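Local coordinates for lipocalin allergen (Canis lupus familiaris, PDB 4ODD), which probably binds small hydrophobic molecules inside a beta-barrel, as lipocalins generally do, and is a dog dander allergen, at residues A[20-25]-A[109-114]; A[85-90]-A[99-104]. All blocks are in the same frame, centred on the assembly; numbering follows the deposited sequence.

Contact 1. Residues A[20-25]-A[109-114]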
loop_
_atom_site.group_PDB
_atom_site.type_symbol
_atom_site.label_atom_id
_atom_site.label_comp_id
_atom_site.label_asym_id
_atom_site.label_seq_id
_atom_site.Cartn_x
_atom_site.Cartn_y
_atom_site.Cartn_z
ATOM N N VAL A 20 -4.576 4.324 5.016
ATOM C CA VAL A 20 -3.143 4.193 5.214
ATOM C C VAL A 20 -2.796 4.686 6.610
ATOM O O VAL A 20 -3.446 5.585 7.146
ATOM C CB VAL A 20 -2.326 5.031 4.203
ATOM C CG1 VAL A 20 -2.519 4.519 2.809
ATOM C CG2 VAL A 20 -2.719 6.486 4.299
ATOM N N SER A 21 -1.762 4.095 7.193
ATOM C CA SER A 21 -1.222 4.587 8.449
ATOM C C SER A 21 0.282 4.532 8.359
ATOM O O SER A 21 0.832 3.858 7.492
ATOM C CB SER A 21 -1.736 3.770 9.650
ATOM O OG SER A 21 -1.250 2.432 9.647
ATOM N N SER A 22 0.942 5.249 9.256
ATOM C CA SER A 22 2.393 5.299 9.267
ATOM C C SER A 22 2.928 5.775 10.616
ATOM O O SER A 22 2.247 6.496 11.347
ATOM C CB SER A 22 2.900 6.224 8.157
ATOM O OG SER A 22 4.320 6.247 8.143
ATOM N N ASN A 23 4.147 5.364 10.943
ATOM C CA ASN A 23 4.831 5.884 12.120
ATOM C C ASN A 23 5.291 7.321 11.859
ATOM O O ASN A 23 5.586 8.063 12.789
ATOM C CB ASN A 23 6.015 4.979 12.519
ATOM C CG ASN A 23 7.089 4.891 11.435
ATOM O OD1 ASN A 23 6.834 5.136 10.256
ATOM N ND2 ASN A 23 8.295 4.527 11.835
ATOM N N ASN A 24 5.345 7.701 10.584
ATOM C CA ASN A 24 5.732 9.050 10.196
ATOM C C ASN A 24 4.629 9.811 9.456
ATOM O O ASN A 24 4.496 9.717 8.234
ATOM C CB ASN A 24 7.005 9.022 9.368
ATOM C CG ASN A 24 8.187 8.483 10.148
ATOM O OD1 ASN A 24 8.988 7.687 9.627
ATOM N ND2 ASN A 24 8.307 8.910 11.410
ATOM N N LEU A 25 3.850 10.575 10.210
ATOM C CA LEU A 25 2.750 11.347 9.637
ATOM C C LEU A 25 3.083 12.158 8.384
ATOM O O LEU A 25 2.260 12.268 7.485
ATOM C CB LEU A 25 2.118 12.251 10.680
ATOM C CG LEU A 25 0.840 11.661 11.277
ATOM C CD1 LEU A 25 0.271 12.610 12.309
ATOM C CD2 LEU A 25 -0.190 11.360 10.187
ATOM N N LYS A 109 16.650 6.293 7.197
ATOM C CA LYS A 109 15.429 6.449 7.998
ATOM C C LYS A 109 14.365 5.393 7.650
ATOM O O LYS A 109 14.217 4.990 6.488
ATOM C CB LYS A 109 14.843 7.860 7.870
ATOM C CG LYS A 109 13.856 8.219 8.980
ATOM C CD LYS A 109 13.387 9.668 8.865
ATOM C CE LYS A 109 12.808 10.190 10.185
ATOM N NZ LYS A 109 11.835 9.247 10.809
ATOM N N ILE A 110 13.623 4.961 8.664
ATOM C CA ILE A 110 12.674 3.865 8.530
ATOM C C ILE A 110 11.231 4.298 8.690
ATOM O O ILE A 110 10.847 4.838 9.727
ATOM C CB ILE A 110 12.951 2.789 9.579
ATOM C CG1 ILE A 110 14.167 1.948 9.165
ATOM C CG2 ILE A 110 11.726 1.915 9.780
ATOM C CD1 ILE A 110 14.725 1.114 10.305
ATOM N N THR A 111 10.432 4.045 7.662
ATOM C CA THR A 111 9.030 4.440 7.637
ATOM C C THR A 111 8.186 3.195 7.498
ATOM O O THR A 111 8.320 2.468 6.515
ATOM C CB THR A 111 8.741 5.327 6.424
ATOM O OG1 THR A 111 9.766 6.324 6.305
ATOM C CG2 THR A 111 7.365 5.969 6.542
ATOM N N LYS A 112 7.334 2.941 8.486
ATOM C CA LYS A 112 6.391 1.835 8.424
ATOM C C LYS A 112 5.089 2.346 7.798
ATOM O O LYS A 112 4.602 3.415 8.167
ATOM C CB LYS A 112 6.119 1.273 9.821
ATOM C CG LYS A 112 7.357 0.879 10.603
ATOM C CD LYS A 112 6.961 0.419 12.001
ATOM C CE LYS A 112 8.187 0.125 12.849
ATOM N NZ LYS A 112 7.842 -0.546 14.141
ATOM N N VAL A 113 4.530 1.594 6.856
ATOM C CA VAL A 113 3.287 2.020 6.200
ATOM C C VAL A 113 2.310 0.874 6.103
ATOM O O VAL A 113 2.653 -0.181 5.573
ATOM C CB VAL A 113 3.539 2.538 4.785
ATOM C CG1 VAL A 113 2.244 2.997 4.167
ATOM C CG2 VAL A 113 4.570 3.657 4.807
ATOM N N ALA A 114 1.108 1.067 6.639
ATOM C CA ALA A 114 0.075 0.040 6.534
ATOM C C ALA A 114 -1.045 0.486 5.557
ATOM O O ALA A 114 -1.440 1.655 5.543
ATOM C CB ALA A 114 -0.477 -0.324 7.922
#
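The seam between the first strand and the last long strand of the lipocalin barrel runs through S21 paired with A114 and S22 paired with V113. S21 and A114 form the antiparallel hydrogen-bonded pair: S21 N reaches A114 O at 3.0 Å, and A114 N returns to S21 O at 2.9 Å. On the outer face, S21 OG lies beside the methyl CB of A114; helix 125-137 covers them, with F131 touching both and S135 bonding the S21 hydroxyl. S22 and V113, the non-hydrogen-bonded pair, turn to the barrel interior, where V113 meets F34.

Regular pairing stops after S22, and side chains take over. S22 OG is swung anti to its own N (chi1 -178°), which carries it across to K112 O at 2.8 Å. S22 OG in turn accepts N24 N at 3.0 Å, making an ST turn that bends the chain away from the strand. K112 O also receives a weak bond from N23 N.

The N23 side chain then reaches over to 110-112, crossing that of K112 at about a right angle. Its CG sits between the backbone N and carbonyl carbon (chi1 62°), bringing N23 OD1 to 2.9 Å from K112 N. That N-H approaches from above the amide plane, 52° out of it, so no lone pair is met squarely. N23 ND2 makes a weak bond to I110 O at 3.3 Å. Farther out, K109, bent at its last torsion, and N24 approach from opposite directions, with a weak K109 NZ to N24 OD1 bond at 3.5 Å.

One hydroxyl and one amide thus continue the polar pairing of strand 110-114 past the point where its partner strand turns off, stitching the start of the loop to the barrel wall.

Contact 2. Residues A[85-90]-A[99-104]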
loop_
_atom_site.group_PDB
_atom_site.type_symbol
_atom_site.label_atom_id
_atom_site.label_comp_id
_atom_site.label_asym_id
_atom_site.label_seq_id
_atom_site.Cartn_x
_atom_site.Cartn_y
_atom_site.Cartn_z
ATOM N N ASN A 85 12.108 -0.581 -0.365
ATOM C CA ASN A 85 10.861 -1.015 0.221
ATOM C C ASN A 85 10.833 -2.517 0.395
ATOM O O ASN A 85 11.224 -3.260 -0.499
ATOM C CB ASN A 85 9.678 -0.551 -0.624
ATOM C CG ASN A 85 9.577 0.942 -0.703
ATOM O OD1 ASN A 85 9.046 1.583 0.202
ATOM N ND2 ASN A 85 10.086 1.517 -1.786
ATOM N N TYR A 86 10.379 -2.947 1.563
ATOM C CA TYR A 86 10.200 -4.345 1.865
ATOM C C TYR A 86 8.730 -4.515 2.212
ATOM O O TYR A 86 8.243 -4.053 3.259
ATOM C CB TYR A 86 11.137 -4.764 3.003
ATOM C CG TYR A 86 12.593 -4.503 2.649
ATOM C CD1 TYR A 86 13.448 -5.545 2.287
ATOM C CD2 TYR A 86 13.099 -3.207 2.630
ATOM C CE1 TYR A 86 14.775 -5.296 1.930
ATOM C CE2 TYR A 86 14.416 -2.951 2.275
ATOM C CZ TYR A 86 15.245 -3.991 1.931
ATOM O OH TYR A 86 16.542 -3.727 1.581
ATOM N N PHE A 87 8.020 -5.168 1.299
ATOM C CA PHE A 87 6.575 -5.161 1.312
ATOM C C PHE A 87 5.999 -6.554 1.486
ATOM O O PHE A 87 6.571 -7.549 1.011
ATOM C CB PHE A 87 6.064 -4.521 0.014
ATOM C CG PHE A 87 4.582 -4.391 -0.053
ATOM C CD1 PHE A 87 3.838 -5.217 -0.883
ATOM C CD2 PHE A 87 3.921 -3.454 0.725
ATOM C CE1 PHE A 87 2.452 -5.099 -0.944
ATOM C CE2 PHE A 87 2.539 -3.335 0.674
ATOM C CZ PHE A 87 1.804 -4.156 -0.163
ATOM N N ARG A 88 4.851 -6.618 2.153
ATOM C CA ARG A 88 4.182 -7.882 2.379
ATOM C C ARG A 88 2.686 -7.704 2.303
ATOM O O ARG A 88 2.150 -6.717 2.787
ATOM C CB ARG A 88 4.565 -8.464 3.744
ATOM C CG ARG A 88 5.992 -9.025 3.830
ATOM C CD ARG A 88 6.185 -9.874 5.096
ATOM N NE ARG A 88 7.582 -10.222 5.370
ATOM C CZ ARG A 88 8.288 -11.133 4.701
ATOM N NH1 ARG A 88 7.753 -11.793 3.686
ATOM N NH2 ARG A 88 9.549 -11.377 5.038
ATOM N N ILE A 89 2.009 -8.653 1.675
ATOM C CA ILE A 89 0.570 -8.733 1.780
ATOM C C ILE A 89 0.271 -9.434 3.093
ATOM O O ILE A 89 0.704 -10.560 3.310
ATOM C CB ILE A 89 -0.006 -9.567 0.646
ATOM C CG1 ILE A 89 0.546 -9.080 -0.691
ATOM C CG2 ILE A 89 -1.531 -9.507 0.659
ATOM C CD1 ILE A 89 0.326 -7.621 -0.907
ATOM N N ILE A 90 -0.455 -8.772 3.977
ATOM C CA ILE A 90 -0.803 -9.377 5.253
ATOM C C ILE A 90 -2.046 -10.265 5.121
ATOM O O ILE A 90 -2.174 -11.273 5.814
ATOM C CB ILE A 90 -1.082 -8.303 6.328
ATOM C CG1 ILE A 90 0.138 -7.395 6.525
ATOM C CG2 ILE A 90 -1.484 -8.954 7.629
ATOM C CD1 ILE A 90 1.403 -8.155 6.812
ATOM N N GLY A 99 -1.823 -4.445 3.172
ATOM C CA GLY A 99 -0.403 -4.473 2.901
ATOM C C GLY A 99 0.393 -3.832 4.016
ATOM O O GLY A 99 -0.119 -2.968 4.750
ATOM N N TYR A 100 1.646 -4.259 4.154
ATOM C CA TYR A 100 2.561 -3.634 5.096
ATOM C C TYR A 100 3.907 -3.408 4.447
ATOM O O TYR A 100 4.582 -4.362 4.041
ATOM C CB TYR A 100 2.737 -4.492 6.337
ATOM C CG TYR A 100 3.622 -3.853 7.374
ATOM C CD1 TYR A 100 3.318 -2.603 7.901
ATOM C CD2 TYR A 100 4.758 -4.501 7.842
ATOM C CE1 TYR A 100 4.145 -2.020 8.873
ATOM C CE2 TYR A 100 5.576 -3.925 8.807
ATOM C CZ TYR A 100 5.271 -2.696 9.310
ATOM O OH TYR A 100 6.086 -2.142 10.256
ATOM N N ASP A 101 4.295 -2.140 4.350
ATOM C CA ASP A 101 5.578 -1.777 3.763
ATOM C C ASP A 101 6.568 -1.320 4.820
ATOM O O ASP A 101 6.207 -0.696 5.821
ATOM C CB ASP A 101 5.402 -0.645 2.746
ATOM C CG ASP A 101 6.667 -0.368 1.960
ATOM O OD1 ASP A 101 7.325 -1.337 1.531
ATOM O OD2 ASP A 101 6.999 0.822 1.773
ATOM N N VAL A 102 7.833 -1.627 4.596
ATOM C CA VAL A 102 8.881 -1.006 5.378
ATOM C C VAL A 102 9.728 -0.227 4.390
ATOM O O VAL A 102 10.300 -0.781 3.459
ATOM C CB VAL A 102 9.740 -2.046 6.118
ATOM C CG1 VAL A 102 10.887 -1.363 6.806
ATOM C CG2 VAL A 102 8.903 -2.811 7.133
ATOM N N ASN A 103 9.795 1.070 4.579
ATOM C CA ASN A 103 10.561 1.900 3.683
ATOM C C ASN A 103 11.820 2.388 4.346
ATOM O O ASN A 103 11.828 2.725 5.543
ATOM C CB ASN A 103 9.740 3.116 3.274
ATOM C CG ASN A 103 10.511 4.046 2.393
ATOM O OD1 ASN A 103 10.948 5.111 2.831
ATOM N ND2 ASN A 103 10.702 3.654 1.149
ATOM N N VAL A 104 12.865 2.476 3.534
ATOM C CA VAL A 104 14.148 2.964 3.996
ATOM C C VAL A 104 14.720 3.989 2.998
ATOM O O VAL A 104 14.894 3.682 1.817
ATOM C CB VAL A 104 15.111 1.747 4.233
ATOM C CG1 VAL A 104 15.256 0.890 2.968
ATOM C CG2 VAL A 104 16.455 2.204 4.762
#
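N85, D101 and N103 gather their polar ends on one face of the strand pair. N103 ND2 donates to N85 OD1 at 2.8 Å, with the acceptor close to the N103 amide plane; seen from N85, though, the donor stands 47° above the amide plane, and the two amides are turned 33° apart. D101 OD2 lies 2.7 Å from the same N85 OD1. N85 ND2 is bonded to the carbonyl oxygens of G79 and Y81, so the amide is held at both ends. N103 ND2 has a second acceptor in N82 O.

Backbone bonds join Y86 with V102 and R88 with Y100, two in each pair. V102 N to Y86 O measures 2.8 Å, and Y100 N to R88 O measures 2.9 Å. This ladder belongs to the hairpin of strands 84-92 and 96-104, two successive antiparallel strands of the up-and-down lipocalin barrel.

Apolar packing occupies both faces. F87 CG is anti to its backbone N (chi1 -177°), and the ring is thereby laid along the partner strand: F87 CZ comes to 3.8 Å from G99 CA, where no side chain stands in its way. D101 CB meets the F87 ring at its edge, and F52 adds an edge-to-face ring contact. On the outward face, the carbonyl oxygen of V102 and CG1 of V104 both lie at the edge of the Y86 ring, V104 CG1 being 4.0 Å from Y86 CE2. I90 and Y100 run side by side in the same direction, with I90 CG1 3.9 Å from Y100 CB.

Contacts 1 and 2 share one antiparallel sheet, their centres about 10 Å apart, and strand 96-104 is followed directly by strand 110-118. Backbone bonds stitch the two together: N103 N probably bonds T111 O at 2.8 Å, and D101 N probably bonds V113 O at the same length. On the outer face, the K112 chain packs against the Y100 side chain. On the inner face F34 bridges them, touching V113 of contact 1 and N85 and D101 of contact 2. Four strands thus run side by side in the order 84-92, 96-104, 110-118, 13-22, forming part of the wall around the barrel interior, the usual ligand site of lipocalins.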